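Local coordinates for protein putative pyridoxal phosphate-dependent transferase (PDB 4DQ6) that is a putative pyridoxal-5'-phosphate-dependent transferase of the class I and II aminotransferase family, at residues 80-85 and 287-292. Sequence-based numbering, arbitrary orientation. Where two conformers were deposited one is given.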
# COMPACT_ATOMS: atom_id res chain seq x y z
N LEU A 80 11.28 -15.13 13.85
CA LEU A 80 10.96 -16.44 13.35
C LEU A 80 11.86 -17.51 14.00
O LEU A 80 11.40 -18.64 14.23
CB LEU A 80 11.13 -16.48 11.83
CG LEU A 80 10.17 -15.63 11.00
CD1 LEU A 80 10.35 -15.79 9.47
CD2 LEU A 80 8.75 -15.75 11.41
N TYR A 81 13.13 -17.19 14.24
CA TYR A 81 13.93 -18.14 14.98
C TYR A 81 13.52 -18.32 16.45
O TYR A 81 13.35 -19.43 16.90
CB TYR A 81 15.44 -17.85 14.89
CG TYR A 81 16.20 -18.99 15.51
CD1 TYR A 81 16.31 -20.20 14.86
CD2 TYR A 81 16.74 -18.88 16.77
CE1 TYR A 81 16.96 -21.26 15.44
CE2 TYR A 81 17.39 -19.93 17.35
CZ TYR A 81 17.50 -21.12 16.69
OH TYR A 81 18.13 -22.17 17.29
N ARG A 82 13.30 -17.21 17.16
CA ARG A 82 13.00 -17.26 18.60
C ARG A 82 11.70 -17.97 18.86
O ARG A 82 11.57 -18.75 19.78
CB ARG A 82 12.70 -15.86 19.15
CG ARG A 82 13.75 -14.79 19.06
CD ARG A 82 13.73 -14.00 20.35
NE ARG A 82 12.61 -13.07 20.58
CZ ARG A 82 12.31 -12.03 19.83
NH1 ARG A 82 12.96 -11.79 18.71
NH2 ARG A 82 11.33 -11.23 20.18
N ARG A 83 10.71 -17.61 18.07
CA ARG A 83 9.36 -18.07 18.29
C ARG A 83 9.04 -19.40 17.65
O ARG A 83 8.29 -20.17 18.21
CB ARG A 83 8.35 -17.02 17.83
CG ARG A 83 8.57 -15.64 18.43
CD ARG A 83 8.16 -15.54 19.89
NE ARG A 83 6.77 -15.93 20.14
CZ ARG A 83 6.23 -16.02 21.34
NH1 ARG A 83 6.96 -15.76 22.41
NH2 ARG A 83 4.97 -16.37 21.49
N HIS A 84 9.60 -19.66 16.47
CA HIS A 84 9.19 -20.84 15.70
C HIS A 84 10.32 -21.78 15.43
O HIS A 84 10.11 -22.81 14.77
CB HIS A 84 8.58 -20.44 14.41
CG HIS A 84 7.46 -19.46 14.55
ND1 HIS A 84 6.40 -19.69 15.35
CD2 HIS A 84 7.24 -18.25 13.94
CE1 HIS A 84 5.57 -18.64 15.29
NE2 HIS A 84 6.09 -17.76 14.44
N ASN A 85 11.52 -21.48 15.88
CA ASN A 85 12.69 -22.30 15.59
C ASN A 85 12.89 -22.50 14.09
O ASN A 85 13.35 -23.55 13.64
CB ASN A 85 12.57 -23.67 16.28
CG ASN A 85 13.92 -24.24 16.65
OD1 ASN A 85 14.87 -23.52 17.06
ND2 ASN A 85 14.02 -25.57 16.55
N ASN A 287 10.18 -5.87 20.75
CA ASN A 287 9.79 -5.50 22.15
C ASN A 287 8.43 -6.03 22.57
O ASN A 287 8.08 -5.92 23.72
CB ASN A 287 9.77 -4.01 22.27
CG ASN A 287 11.12 -3.43 22.06
OD1 ASN A 287 11.32 -2.62 21.13
ND2 ASN A 287 12.08 -3.92 22.79
N GLY A 288 7.65 -6.58 21.65
CA GLY A 288 6.25 -6.93 21.91
C GLY A 288 5.97 -8.28 22.50
O GLY A 288 4.80 -8.61 22.76
N GLU A 289 7.01 -9.09 22.75
CA GLU A 289 6.81 -10.44 23.25
C GLU A 289 6.02 -10.51 24.58
O GLU A 289 5.11 -11.35 24.70
CB GLU A 289 8.13 -11.18 23.34
CG GLU A 289 8.02 -12.69 23.48
CD GLU A 289 9.36 -13.40 23.20
OE1 GLU A 289 10.37 -12.71 22.90
OE2 GLU A 289 9.38 -14.63 23.30
N SER A 290 6.33 -9.64 25.53
CA SER A 290 5.65 -9.69 26.81
C SER A 290 4.15 -9.35 26.68
O SER A 290 3.31 -10.02 27.27
CB SER A 290 6.35 -8.84 27.85
OG SER A 290 7.57 -9.47 28.24
N TRP A 291 3.85 -8.33 25.90
CA TRP A 291 2.45 -8.04 25.54
C TRP A 291 1.77 -9.21 24.86
O TRP A 291 0.65 -9.58 25.26
CB TRP A 291 2.36 -6.76 24.71
CG TRP A 291 0.96 -6.39 24.40
CD1 TRP A 291 0.10 -5.52 25.11
CD2 TRP A 291 0.16 -6.89 23.27
NE1 TRP A 291 -1.11 -5.45 24.49
CE2 TRP A 291 -1.15 -6.25 23.39
CE3 TRP A 291 0.38 -7.77 22.22
CZ2 TRP A 291 -2.16 -6.47 22.51
CZ3 TRP A 291 -0.64 -7.97 21.32
CH2 TRP A 291 -1.90 -7.36 21.47
N LEU A 292 2.45 -9.85 23.89
CA LEU A 292 1.85 -10.96 23.24
C LEU A 292 1.54 -12.13 24.21
O LEU A 292 0.45 -12.69 24.17
CB LEU A 292 2.73 -11.44 22.09
CG LEU A 292 2.26 -12.74 21.49
CD1 LEU A 292 0.89 -12.66 20.80
CD2 LEU A 292 3.25 -13.21 20.41
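The carboxylate of E289 is held between two consecutive arginines, R82 and R83, in a salt-bridge network that joins two helices. Its two oxygens divide the work. OE1 takes R82 side-on: NE and NH2 both donate to this single atom, each at 3.2 Å, with OE1 lying in the guanidinium plane and both nitrogens approaching from the same face of the carboxylate, whose plane is turned 46° from that of the guanidinium. OE2 takes R83, whose NH1 donates over 2.8 Å from the anti side, tilted out of the carboxylate plane; here the two flat groups stand nearly perpendicular, 88° apart. With both oxygens engaged, rotation of the carboxylate should be restricted. E289 reaches the arginines as an extended chain, with CG anti to the backbone N (chi1 -164°), whereas both arginines bend at chi2 and chi3. The strongest polar partner of R82 is the carbonyl O of Y285, bound by NH2. R83 NH2 forms a salt bridge with E293, so R83 meets two acidic side chains, which probably favours its charged form.

Van der Waals contact is slight. L292, one turn along from E289, sets its methyl CD2 over one face of the R83 guanidinium, 3.8 Å from NH2. The backbones stay well apart, the CA atoms of R83 and E289 being 9.5 Å from each other, and the side chains bridge that distance.

The contact centre lies about 17 Å from the centre of the chain. In this aminotransferase-family fold the network ties the C-terminal end of helix 70-84, just before N85 leaves it with positive phi, to the first turn of helix 289-313. H84 meets H216 edge-to-face, helix 275-287 adjoins through Y285, and W291 packs against P48 of helix 48-58.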